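Local coordinates for protein 3-oxo-glucose-6-phosphate:glutamate aminotransferase (PDB 4K2M) that catalyses the reversible, pyridoxal phosphate-dependent transamination of 3-dehydroglucose 6-phosphate with glutamate to give kanosamine 6-phosphate, a step towards the antibiotic kanosamine, at residues A[148-153]-A[384-389]; A[165-170]-A[395-400]; A[377-382]-A[410-415]; A[174-179]-A[201-206]. All blocks are in the same frame, centred on the assembly; numbering follows the deposited sequence.

Interaction 1 (A[148-153]-A[384-389]); sequences MPANSF and LSHMQK. With O1G (3-deoxy-3-[(E)-({3-hydroxy-2-methyl-5-[(phosphonooxy)methyl]pyridin-4-yl}methylidene)amino]-6-O-phosphono-alpha-D-gluco pyranose), chain C; EDO (1,2-ethanediol), chain G.
Ala150 and Ser385 bring two irregular backbones together, the amide N of Ser385 donating to the carbonyl O of Ala150 over 2.8 Å in a nearly straight bond (173° at the hydrogen) that lies in the carbonyl plane. The same oxygen is approached by Leu384 CA at 3.5 Å, a CH...O contact beside the main bond. Around this link the side chains pack closely. Ala150 CB touches Ser385 CB and His386 ND1, each at 3.9 Å, and the imidazole meets the methyl obliquely; ND1 is buried here without a polar partner, whereas NE2 is held by Glu406. Leu384 CD2 lies 3.7 Å from Asn151 CB. The hydroxyl of Ser385, placed anti to its own carbonyl carbon (chi1 -60°), leans back towards the loop and binds Glu157 as well as two waters. One of these waters donates to Pro149 O and to Ser385 OG while accepting from Ser152 N, so that it stitches the loop to residue 385; the other lies between Ser152 O, 2.6 Å away, and the same hydroxyl. The 148-153 loop leads directly into the active site, where one face of Phe153, a substrate-binding residue, lies against the sugar of the external aldimine, with Phe153 CD2 3.5 Å from the aldimine nitrogen N3'. The contact thus fastens the loop joining strand 145-148 to helix 154-163 onto the short 3-10 turn ahead of helix 391-396, with Tyr169 of strand 166-169 and helix 403-411 packed around it.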
# COMPACT_ATOMS: atom_id res chain seq x y z
N MET A 148 22.30 -9.86 8.70
CA MET A 148 22.08 -8.81 7.70
C MET A 148 23.09 -7.69 7.91
O MET A 148 23.71 -7.62 9.00
CB MET A 148 20.64 -8.26 7.80
CG MET A 148 20.26 -7.73 9.17
SD MET A 148 18.57 -7.10 9.21
CE MET A 148 18.71 -5.63 8.22
N PRO A 149 23.25 -6.81 6.91
CA PRO A 149 24.11 -5.64 7.12
C PRO A 149 23.40 -4.52 7.87
O PRO A 149 22.16 -4.48 7.94
CB PRO A 149 24.44 -5.20 5.69
CG PRO A 149 23.19 -5.56 4.92
CD PRO A 149 22.71 -6.86 5.53
N ALA A 150 24.18 -3.58 8.40
CA ALA A 150 23.62 -2.47 9.16
C ALA A 150 23.55 -1.17 8.37
O ALA A 150 23.21 -0.11 8.94
CB ALA A 150 24.46 -2.26 10.42
N ASN A 151 23.85 -1.21 7.07
CA ASN A 151 23.94 0.01 6.28
C ASN A 151 22.87 0.15 5.20
O ASN A 151 23.00 0.97 4.29
CB ASN A 151 25.33 0.13 5.64
CG ASN A 151 25.60 -0.96 4.62
OD1 ASN A 151 24.97 -2.02 4.65
ND2 ASN A 151 26.55 -0.71 3.71
N SER A 152 21.80 -0.64 5.30
CA SER A 152 20.71 -0.55 4.33
C SER A 152 19.74 0.56 4.75
O SER A 152 19.89 1.18 5.81
CB SER A 152 19.97 -1.89 4.26
OG SER A 152 19.02 -1.87 3.21
N PHE A 153 18.75 0.82 3.92
CA PHE A 153 17.64 1.69 4.30
C PHE A 153 16.90 1.02 5.46
O PHE A 153 16.88 -0.21 5.56
CB PHE A 153 16.72 1.88 3.09
CG PHE A 153 15.52 2.75 3.37
CD1 PHE A 153 15.66 4.06 3.80
CD2 PHE A 153 14.24 2.25 3.15
CE1 PHE A 153 14.54 4.87 4.05
CE2 PHE A 153 13.12 3.04 3.41
CZ PHE A 153 13.27 4.35 3.85
N LEU A 384 23.51 4.36 10.71
CA LEU A 384 23.60 2.90 10.62
C LEU A 384 22.63 2.24 11.61
O LEU A 384 22.30 2.84 12.62
CB LEU A 384 25.03 2.46 10.93
CG LEU A 384 26.03 2.99 9.91
CD1 LEU A 384 27.45 2.62 10.35
CD2 LEU A 384 25.73 2.37 8.56
N SER A 385 22.17 1.02 11.31
CA SER A 385 21.16 0.35 12.12
C SER A 385 21.48 0.28 13.62
O SER A 385 20.62 0.52 14.46
CB SER A 385 20.93 -1.08 11.60
OG SER A 385 20.49 -1.04 10.26
N HIS A 386 22.72 -0.07 13.94
CA HIS A 386 23.12 -0.27 15.34
C HIS A 386 23.41 1.05 16.05
O HIS A 386 23.80 1.07 17.22
CB HIS A 386 24.32 -1.22 15.42
CG HIS A 386 25.57 -0.68 14.79
ND1 HIS A 386 25.61 -0.19 13.50
CD2 HIS A 386 26.83 -0.58 15.27
CE1 HIS A 386 26.83 0.21 13.22
NE2 HIS A 386 27.60 -0.02 14.27
N MET A 387 23.20 2.16 15.35
CA MET A 387 23.46 3.49 15.91
C MET A 387 22.19 4.33 15.96
O MET A 387 22.22 5.51 16.29
CB MET A 387 24.55 4.20 15.10
CG MET A 387 25.86 3.40 15.12
SD MET A 387 27.17 4.16 14.17
CE MET A 387 27.47 5.66 15.14
N GLN A 388 21.06 3.72 15.63
CA GLN A 388 19.78 4.42 15.72
C GLN A 388 19.42 4.63 17.19
O GLN A 388 19.67 3.77 18.04
CB GLN A 388 18.67 3.63 15.02
CG GLN A 388 18.79 3.53 13.49
CD GLN A 388 18.34 4.80 12.77
OE1 GLN A 388 18.06 5.82 13.39
NE2 GLN A 388 18.25 4.72 11.43
N LYS A 389 18.82 5.77 17.52
CA LYS A 389 18.54 6.07 18.93
C LYS A 389 17.16 5.57 19.34
O LYS A 389 16.21 6.34 19.50
CB LYS A 389 18.69 7.57 19.20
CG LYS A 389 20.15 8.04 19.25
CD LYS A 389 20.27 9.55 19.03
CE LYS A 389 21.63 10.10 19.47
NZ LYS A 389 22.78 9.63 18.63
P O1G C . 9.81 0.12 -0.32
C3A O1G C . 15.61 -0.04 -0.10
O3 O1G C . 16.34 0.97 -0.63
C1 O1G C . 14.57 6.24 0.00
N1' O1G C . 15.43 -2.23 0.77
C2 O1G C . 14.98 4.76 -0.01
O2 O1G C . 16.25 4.76 -0.75
C9A O1G C . 16.20 -1.26 0.25
C2A O1G C . 17.68 -1.55 0.07
C3 O1G C . 13.94 3.84 -0.67
N3' O1G C . 14.39 2.48 -0.33
O1 O1G C . 14.62 6.81 -1.31
C4 O1G C . 12.51 4.14 -0.19
O4 O1G C . 11.72 3.54 -1.24
C4A O1G C . 14.26 0.17 0.07
C4B O1G C . 13.62 1.45 -0.27
C5 O1G C . 12.28 5.65 -0.31
O5 O1G C . 13.23 6.38 0.47
C5A O1G C . 13.48 -0.86 0.62
C5T O1G C . 11.97 -0.80 0.89
C6 O1G C . 10.99 6.11 0.31
C6A O1G C . 14.10 -2.05 0.96
OP1 O1G C . 9.10 -0.45 0.88
OP2 O1G C . 9.19 -0.28 -1.62
OP3 O1G C . 10.09 1.64 -0.16
OP4 O1G C . 11.27 -0.63 -0.36
O6 O1G C . 10.62 7.41 0.02
P' O1G C . 9.07 7.81 -0.13
OP6 O1G C . 8.55 7.01 -1.30
OP7 O1G C . 8.37 7.52 1.18
OP8 O1G C . 9.17 9.31 -0.42
C1 EDO G . 26.93 4.10 4.19
O1 EDO G . 26.39 3.60 5.41
C2 EDO G . 27.72 3.01 3.48
O2 EDO G . 26.81 2.02 2.99
O HOH W 1 20.59 -2.26 7.42
O HOH W 2 20.43 1.25 8.38

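Interaction 2 (A[165-170]-A[395-400]); sequences GVPIYV and DKYAGL
Tyr397 and Tyr169 both carry their rings anti to the carbonyl carbon (chi1 -68° and -61°), and with the CB of each directed toward the other segment these torsions send the two side chains into each other at about a right angle. Tyr397, just past the end of helix 391-396, reaches the strand with its hydroxyl, which donates to the carbonyl O of Pro167 at 2.7 Å, arriving in the carbonyl plane on a lone pair. The acceptor also lies close to the plane of the phenol ring, at its edge. Pro167 CD, 3.5 Å from Tyr397 OH, and Val166 CG1, 3.8 Å from it, flank the hydroxyl with carbon. Further along the strand the two tyrosine rings meet obliquely, planes at 57° and centroids 5.5 Å apart, with Tyr169 CE2 3.6 Å from Tyr397 CE1. At the far end of a type II turn that begins at Tyr397, Leu400 CD2 lies at the edge of the Tyr169 ring, 4.1 Å from Tyr169 CD2. Gly399 occupies the turn position whose backbone angles would force a side chain against the preceding carbonyl. Tyr169 also packs on Ala150, Ser385 and Glu157, its side chain about 12 Å from the bound aldimine. Strand 166-169 is an edge strand, next to 145-148, of the seven-stranded mixed sheet of the large domain in the aspartate aminotransferase fold, and here the turn after helix 391-396 packs along that edge.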
# COMPACT_ATOMS: atom_id res chain seq x y z
N GLY A 165 11.33 -11.09 14.02
CA GLY A 165 12.69 -11.61 13.94
C GLY A 165 13.68 -10.71 14.65
O GLY A 165 13.34 -9.60 15.07
N VAL A 166 14.92 -11.19 14.76
CA VAL A 166 15.99 -10.49 15.47
C VAL A 166 17.13 -10.23 14.51
O VAL A 166 17.83 -11.16 14.09
CB VAL A 166 16.53 -11.36 16.63
CG1 VAL A 166 17.78 -10.70 17.24
CG2 VAL A 166 15.44 -11.57 17.69
N PRO A 167 17.33 -8.96 14.13
CA PRO A 167 18.47 -8.64 13.27
C PRO A 167 19.80 -8.92 13.97
O PRO A 167 19.99 -8.54 15.14
CB PRO A 167 18.33 -7.13 13.03
CG PRO A 167 16.84 -6.85 13.24
CD PRO A 167 16.45 -7.79 14.36
N ILE A 168 20.69 -9.60 13.26
CA ILE A 168 22.05 -9.81 13.72
C ILE A 168 22.98 -9.17 12.69
O ILE A 168 23.13 -9.67 11.56
CB ILE A 168 22.37 -11.30 13.90
CG1 ILE A 168 21.44 -11.91 14.96
CG2 ILE A 168 23.83 -11.51 14.32
CD1 ILE A 168 21.59 -11.33 16.38
N TYR A 169 23.57 -8.05 13.06
CA TYR A 169 24.33 -7.28 12.09
C TYR A 169 25.75 -7.81 11.94
O TYR A 169 26.45 -8.09 12.93
CB TYR A 169 24.34 -5.81 12.50
CG TYR A 169 22.93 -5.25 12.54
CD1 TYR A 169 22.23 -5.06 11.36
CD2 TYR A 169 22.31 -4.95 13.74
CE1 TYR A 169 20.93 -4.57 11.37
CE2 TYR A 169 21.01 -4.45 13.77
CZ TYR A 169 20.34 -4.27 12.57
OH TYR A 169 19.06 -3.77 12.56
N VAL A 170 26.16 -7.98 10.69
CA VAL A 170 27.55 -8.30 10.39
C VAL A 170 28.15 -7.28 9.43
O VAL A 170 27.43 -6.57 8.70
CB VAL A 170 27.75 -9.75 9.87
CG1 VAL A 170 27.08 -10.74 10.79
CG2 VAL A 170 27.21 -9.90 8.49
N ASP A 395 19.14 -0.92 24.39
CA ASP A 395 19.03 -2.05 25.31
C ASP A 395 19.77 -3.30 24.85
O ASP A 395 20.26 -4.07 25.67
CB ASP A 395 17.56 -2.42 25.57
CG ASP A 395 16.77 -1.30 26.24
OD1 ASP A 395 17.39 -0.41 26.86
OD2 ASP A 395 15.52 -1.31 26.15
N LYS A 396 19.86 -3.52 23.54
CA LYS A 396 20.31 -4.81 23.04
C LYS A 396 21.52 -4.78 22.11
O LYS A 396 22.20 -5.79 21.94
CB LYS A 396 19.16 -5.52 22.33
CG LYS A 396 17.95 -5.75 23.21
CD LYS A 396 17.13 -6.91 22.68
CE LYS A 396 16.01 -7.29 23.63
NZ LYS A 396 15.45 -8.62 23.28
N TYR A 397 21.78 -3.63 21.49
CA TYR A 397 22.83 -3.57 20.48
C TYR A 397 24.04 -2.76 20.96
O TYR A 397 24.90 -2.35 20.18
CB TYR A 397 22.25 -3.11 19.11
CG TYR A 397 21.31 -4.15 18.49
CD1 TYR A 397 21.78 -5.11 17.58
CD2 TYR A 397 19.97 -4.19 18.84
CE1 TYR A 397 20.91 -6.07 17.02
CE2 TYR A 397 19.11 -5.14 18.30
CZ TYR A 397 19.57 -6.08 17.39
OH TYR A 397 18.68 -7.02 16.88
N ALA A 398 24.11 -2.56 22.28
CA ALA A 398 25.26 -1.91 22.91
C ALA A 398 26.50 -2.81 22.93
O ALA A 398 26.42 -4.00 23.24
CB ALA A 398 24.92 -1.46 24.31
N GLY A 399 27.65 -2.24 22.60
CA GLY A 399 28.87 -3.02 22.51
C GLY A 399 29.14 -3.57 21.12
O GLY A 399 30.20 -4.15 20.87
N LEU A 400 28.20 -3.39 20.20
CA LEU A 400 28.37 -3.87 18.83
C LEU A 400 29.29 -2.91 18.09
O LEU A 400 29.04 -1.70 18.07
CB LEU A 400 27.00 -3.93 18.15
CG LEU A 400 26.77 -4.35 16.70
CD1 LEU A 400 27.51 -5.60 16.39
CD2 LEU A 400 25.29 -4.59 16.48

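Interaction 3 (A[377-382]-A[410-415]); sequences TDVYYP and SQVLHL. With O1G (3-deoxy-3-[(E)-({3-hydroxy-2-methyl-5-[(phosphonooxy)methyl]pyridin-4-yl}methylidene)amino]-6-O-phosphono-alpha-D-gluco pyranose), chain C; EDO (1,2-ethanediol), chain E.
Asp378 and His414 form a single antiparallel bridge, a hydrogen-bonded pair in which the irregular 377-382 segment lies alongside strand 412-415, itself paired on its other edge with strand 353-356, within the C-terminal part of the aspartate aminotransferase fold. His414 N donates to Asp378 O at 2.9 Å, nearly in line with the carbonyl bond, and Asp378 N returns a longer bond of 3.3 Å to His414 O. The imidazole of His414, set opposite its carbonyl carbon (chi1 -68°), is laid along the partner segment: Asp378 O, Val379 CA and Tyr380 N all lie around its edge, and its CE1 comes 3.6 Å from Tyr380 CB. Tyr380 in turn points the edge of its phenol towards the face of His414, in an offset edge-to-face pair with planes at 83°. Aliphatic contacts flank the bridge. Val379 CG1 meets Val412 CG1 at 4.0 Å, Thr377 crosses Leu413, and the side chains of Thr377 and Leu415 run side by side in the same direction, CG2 against CD2. Within 377-382, Asp378 OD1 accepts from Val379 N on its anti side, tilted out of the carboxylate plane, while OD2 accepts from an ethanediol that covers one face of Tyr380. A second shell steadies these groups: Tyr201 binds Tyr380 O and meets His414 edge-to-face, Arg362 binds Val412 O, and Met366 of helix 362-373 backs Thr377 and Leu413. Beyond the bridge a cis peptide joins Tyr380 to Tyr381, a substrate-binding residue whose OH forms a 2.6 Å hydrogen bond with O2 of the aldimine's sugar.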
# COMPACT_ATOMS: atom_id res chain seq x y z
N THR A 377 24.93 16.76 -3.35
CA THR A 377 25.30 15.36 -3.17
C THR A 377 24.52 14.86 -1.96
O THR A 377 23.79 15.63 -1.32
CB THR A 377 26.81 15.18 -2.96
OG1 THR A 377 27.24 16.03 -1.88
CG2 THR A 377 27.59 15.54 -4.24
N ASP A 378 24.65 13.58 -1.64
CA ASP A 378 23.90 13.03 -0.52
C ASP A 378 24.62 11.82 0.03
O ASP A 378 25.58 11.32 -0.57
CB ASP A 378 22.49 12.64 -0.97
CG ASP A 378 21.47 12.76 0.14
OD1 ASP A 378 21.87 12.82 1.33
OD2 ASP A 378 20.26 12.79 -0.17
N VAL A 379 24.16 11.35 1.18
CA VAL A 379 24.73 10.15 1.79
C VAL A 379 23.59 9.19 2.13
O VAL A 379 22.83 9.44 3.06
CB VAL A 379 25.58 10.49 3.03
CG1 VAL A 379 26.02 9.20 3.78
CG2 VAL A 379 26.82 11.30 2.64
N TYR A 380 23.44 8.12 1.35
CA TYR A 380 22.44 7.08 1.64
C TYR A 380 23.16 5.99 2.43
O TYR A 380 23.96 5.25 1.84
CB TYR A 380 21.90 6.49 0.32
CG TYR A 380 20.91 7.37 -0.43
CD1 TYR A 380 21.25 8.65 -0.87
CD2 TYR A 380 19.64 6.89 -0.75
CE1 TYR A 380 20.33 9.45 -1.56
CE2 TYR A 380 18.72 7.66 -1.45
CZ TYR A 380 19.07 8.94 -1.85
OH TYR A 380 18.16 9.71 -2.54
N TYR A 381 22.90 5.82 3.73
CA TYR A 381 21.89 6.53 4.53
C TYR A 381 22.61 7.13 5.73
O TYR A 381 23.73 6.72 6.04
CB TYR A 381 20.80 5.53 4.97
CG TYR A 381 20.12 4.96 3.75
CD1 TYR A 381 19.03 5.60 3.18
CD2 TYR A 381 20.62 3.83 3.10
CE1 TYR A 381 18.42 5.11 2.02
CE2 TYR A 381 20.03 3.34 1.94
CZ TYR A 381 18.93 3.98 1.41
OH TYR A 381 18.33 3.51 0.26
N PRO A 382 21.99 8.12 6.39
CA PRO A 382 22.77 8.88 7.39
C PRO A 382 23.07 8.18 8.72
O PRO A 382 24.05 8.56 9.39
CB PRO A 382 21.90 10.12 7.64
CG PRO A 382 20.50 9.70 7.24
CD PRO A 382 20.71 8.76 6.07
N SER A 410 31.38 6.61 7.03
CA SER A 410 31.91 7.96 7.24
C SER A 410 32.57 8.53 5.99
O SER A 410 32.86 9.73 5.91
CB SER A 410 32.91 7.96 8.40
OG SER A 410 34.13 7.36 8.00
N GLN A 411 32.81 7.67 5.00
CA GLN A 411 33.55 8.10 3.81
C GLN A 411 32.67 8.25 2.58
O GLN A 411 33.02 8.98 1.64
CB GLN A 411 34.65 7.09 3.48
CG GLN A 411 35.80 7.08 4.45
CD GLN A 411 36.92 6.20 3.96
OE1 GLN A 411 36.89 4.99 4.14
NE2 GLN A 411 37.89 6.80 3.29
N VAL A 412 31.54 7.56 2.56
CA VAL A 412 30.78 7.41 1.32
C VAL A 412 30.10 8.71 0.94
O VAL A 412 29.61 9.46 1.80
CB VAL A 412 29.74 6.25 1.41
CG1 VAL A 412 28.65 6.58 2.41
CG2 VAL A 412 29.15 5.94 0.02
N LEU A 413 30.09 8.98 -0.36
CA LEU A 413 29.43 10.17 -0.89
C LEU A 413 28.76 9.77 -2.19
O LEU A 413 29.40 9.21 -3.08
CB LEU A 413 30.46 11.27 -1.16
CG LEU A 413 29.85 12.60 -1.59
CD1 LEU A 413 28.87 13.05 -0.52
CD2 LEU A 413 30.92 13.65 -1.79
N HIS A 414 27.47 10.06 -2.31
CA HIS A 414 26.74 9.72 -3.52
C HIS A 414 26.64 10.92 -4.45
O HIS A 414 26.28 12.02 -4.02
CB HIS A 414 25.35 9.17 -3.16
CG HIS A 414 25.42 7.84 -2.49
ND1 HIS A 414 25.21 7.67 -1.13
CD2 HIS A 414 25.73 6.61 -2.98
CE1 HIS A 414 25.36 6.39 -0.83
NE2 HIS A 414 25.68 5.73 -1.93
N LEU A 415 26.94 10.67 -5.73
CA LEU A 415 26.89 11.69 -6.77
C LEU A 415 25.59 11.53 -7.55
O LEU A 415 25.10 10.40 -7.68
CB LEU A 415 28.07 11.50 -7.72
CG LEU A 415 29.44 11.48 -7.05
CD1 LEU A 415 30.48 11.48 -8.17
CD2 LEU A 415 29.62 12.69 -6.14
P O1G C . 9.81 0.12 -0.32
C3A O1G C . 15.61 -0.04 -0.10
O3 O1G C . 16.34 0.97 -0.63
C1 O1G C . 14.57 6.24 0.00
N1' O1G C . 15.43 -2.23 0.77
C2 O1G C . 14.98 4.76 -0.01
O2 O1G C . 16.25 4.76 -0.75
C9A O1G C . 16.20 -1.26 0.25
C2A O1G C . 17.68 -1.55 0.07
C3 O1G C . 13.94 3.84 -0.67
N3' O1G C . 14.39 2.48 -0.33
O1 O1G C . 14.62 6.81 -1.31
C4 O1G C . 12.51 4.14 -0.19
O4 O1G C . 11.72 3.54 -1.24
C4A O1G C . 14.26 0.17 0.07
C4B O1G C . 13.62 1.45 -0.27
C5 O1G C . 12.28 5.65 -0.31
O5 O1G C . 13.23 6.38 0.47
C5A O1G C . 13.48 -0.86 0.62
C5T O1G C . 11.97 -0.80 0.89
C6 O1G C . 10.99 6.11 0.31
C6A O1G C . 14.10 -2.05 0.96
OP1 O1G C . 9.10 -0.45 0.88
OP2 O1G C . 9.19 -0.28 -1.62
OP3 O1G C . 10.09 1.64 -0.16
OP4 O1G C . 11.27 -0.63 -0.36
O6 O1G C . 10.62 7.41 0.02
P' O1G C . 9.07 7.81 -0.13
OP6 O1G C . 8.55 7.01 -1.30
OP7 O1G C . 8.37 7.52 1.18
OP8 O1G C . 9.17 9.31 -0.42
C1 EDO E . 18.69 9.24 1.73
O1 EDO E . 17.30 9.37 2.04
C2 EDO E . 19.46 10.42 2.33
O2 EDO E . 18.84 11.62 1.86

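Interaction 4 (A[174-179]-A[201-206]). With EDO (1,2-ethanediol), chain G; EDO (1,2-ethanediol), chain D.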
# COMPACT_ATOMS: atom_id res chain seq x y z
N PRO A 174 34.08 -3.16 2.58
CA PRO A 174 34.04 -1.70 2.55
C PRO A 174 34.23 -1.12 1.16
O PRO A 174 34.09 0.10 0.98
CB PRO A 174 35.20 -1.29 3.47
CG PRO A 174 36.16 -2.44 3.37
CD PRO A 174 35.29 -3.67 3.25
N GLN A 175 34.54 -1.97 0.19
CA GLN A 175 34.61 -1.53 -1.21
C GLN A 175 33.29 -1.73 -1.94
O GLN A 175 32.91 -0.89 -2.77
CB GLN A 175 35.71 -2.29 -1.96
CG GLN A 175 37.09 -1.66 -1.85
CD GLN A 175 37.60 -1.62 -0.43
OE1 GLN A 175 37.66 -2.65 0.24
NE2 GLN A 175 37.95 -0.43 0.04
N THR A 176 32.60 -2.83 -1.66
CA THR A 176 31.35 -3.14 -2.36
C THR A 176 30.13 -2.63 -1.61
O THR A 176 29.05 -2.55 -2.19
CB THR A 176 31.16 -4.66 -2.56
OG1 THR A 176 30.86 -5.28 -1.30
CG2 THR A 176 32.40 -5.31 -3.16
N PHE A 177 30.30 -2.32 -0.32
CA PHE A 177 29.21 -1.92 0.59
C PHE A 177 28.19 -3.03 0.86
O PHE A 177 27.17 -2.79 1.51
CB PHE A 177 28.50 -0.66 0.11
CG PHE A 177 29.40 0.53 -0.03
CD1 PHE A 177 29.77 1.29 1.09
CD2 PHE A 177 29.86 0.92 -1.29
CE1 PHE A 177 30.60 2.39 0.95
CE2 PHE A 177 30.68 2.02 -1.44
CZ PHE A 177 31.06 2.76 -0.31
N CYS A 178 28.49 -4.24 0.41
CA CYS A 178 27.60 -5.38 0.63
C CYS A 178 28.11 -6.25 1.76
O CYS A 178 29.29 -6.20 2.12
CB CYS A 178 27.44 -6.22 -0.64
SG CYS A 178 26.66 -5.31 -1.98
N ILE A 179 27.21 -7.06 2.31
CA ILE A 179 27.54 -7.92 3.44
C ILE A 179 28.77 -8.78 3.14
O ILE A 179 28.88 -9.37 2.08
CB ILE A 179 26.32 -8.78 3.84
CG1 ILE A 179 26.58 -9.57 5.12
CG2 ILE A 179 25.89 -9.71 2.70
CD1 ILE A 179 25.31 -10.26 5.64
N TYR A 201 22.80 -0.13 -3.25
CA TYR A 201 23.10 0.84 -4.30
C TYR A 201 23.00 0.21 -5.69
O TYR A 201 23.30 0.87 -6.69
CB TYR A 201 24.49 1.47 -4.11
CG TYR A 201 24.75 1.98 -2.70
CD1 TYR A 201 23.74 2.56 -1.95
CD2 TYR A 201 26.01 1.91 -2.15
CE1 TYR A 201 23.98 3.03 -0.65
CE2 TYR A 201 26.26 2.37 -0.87
CZ TYR A 201 25.25 2.94 -0.14
OH TYR A 201 25.53 3.39 1.13
N GLY A 202 22.56 -1.05 -5.76
CA GLY A 202 22.45 -1.75 -7.03
C GLY A 202 23.60 -2.72 -7.30
O GLY A 202 23.66 -3.37 -8.35
N LYS A 203 24.50 -2.85 -6.33
CA LYS A 203 25.64 -3.78 -6.45
C LYS A 203 25.21 -5.16 -5.95
O LYS A 203 24.64 -5.29 -4.88
CB LYS A 203 26.80 -3.28 -5.58
CG LYS A 203 28.02 -4.17 -5.52
CD LYS A 203 28.79 -4.17 -6.82
CE LYS A 203 30.12 -4.91 -6.64
NZ LYS A 203 30.87 -4.94 -7.93
N HIS A 204 25.52 -6.20 -6.73
CA HIS A 204 25.15 -7.57 -6.37
C HIS A 204 26.06 -8.08 -5.25
O HIS A 204 27.30 -8.02 -5.36
CB HIS A 204 25.30 -8.46 -7.62
CG HIS A 204 24.31 -9.58 -7.70
ND1 HIS A 204 23.98 -10.18 -8.89
CD2 HIS A 204 23.58 -10.19 -6.74
CE1 HIS A 204 23.09 -11.13 -8.66
NE2 HIS A 204 22.83 -11.16 -7.37
N SER A 205 25.45 -8.59 -4.18
CA SER A 205 26.20 -9.23 -3.10
C SER A 205 26.86 -10.50 -3.63
O SER A 205 26.49 -10.99 -4.69
CB SER A 205 25.26 -9.63 -1.97
OG SER A 205 24.67 -8.50 -1.37
N ASP A 206 27.82 -11.05 -2.87
CA ASP A 206 28.50 -12.28 -3.28
C ASP A 206 27.61 -13.48 -2.98
O ASP A 206 27.84 -14.21 -2.01
CB ASP A 206 29.83 -12.42 -2.56
CG ASP A 206 30.68 -13.58 -3.09
OD1 ASP A 206 30.19 -14.42 -3.89
OD2 ASP A 206 31.86 -13.65 -2.69
C1 EDO G . 26.93 4.10 4.19
O1 EDO G . 26.39 3.60 5.41
C2 EDO G . 27.72 3.01 3.48
O2 EDO G . 26.81 2.02 2.99
C1 EDO D . 33.76 3.38 -3.93
O1 EDO D . 32.44 2.99 -4.30
C2 EDO D . 34.41 2.22 -3.16
O2 EDO D . 34.47 1.09 -4.03
O HOH W 3 28.59 -9.62 -0.67
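Phe177 and Tyr201 form the close-packed end of this contact: an edge of the tyrosine is directed at a face of the phenylalanine, CE2 of Tyr201 lying 3.7 Å from Phe177 CG, with planes at 67°. The approach is off-centre, towards the rim of the phenylalanine ring, whose opposite face has Pro174 O above it. Both rings border ethanediol molecules, one of which donates to Tyr201 OH; that hydroxyl also bonds to Tyr380 O. Cys178 continues the buried side, its SG 3.5 Å from Lys203 O and its CB 3.7 Å from Ser205 OG, a hydroxyl held by His199. Thr176 shapes the backbone before it through an ST turn, OG1 accepting from Cys178 N at 3.1 Å. In the large domain one loop precedes strand 192-195 and the other follows it, and Asp206 N-caps helix 207-217. Towards the partly exposed side the packing thins. Lys203, bent at chi2 (71°), crosses Thr176 at about a right angle, its CE 4.2 Å from Thr176 CG2, and its amine continues to a salt bridge with Asp347 and a bond to Ser345. No direct hydrogen bond joins the segments; instead one water donates to Ile179 O and accepts from Asp206 N at 2.7 Å.

How the interactions relate
Interactions 1, 3 and 4 are buried, whereas interaction 2 lies nearer the surface and is only partly so. Interactions 1 and 2 hold neighbouring elements, Met148 and Ile168 pairing through their backbones. Interactions 1 and 3 both reach the bound aldimine, and Phe153 and Tyr381 meet beside it. Interaction 4 touches all the others: Asn151 bonds to Phe177 O, Val170 packs on Ile179, and Val412 on Phe177. The chemistry differs accordingly: a single backbone bond with water bridges in 1, one phenol-to-carbonyl bond at the sheet edge in 2, a two-bond bridge in 3, and ring and sulfur packing without direct bonds in 4.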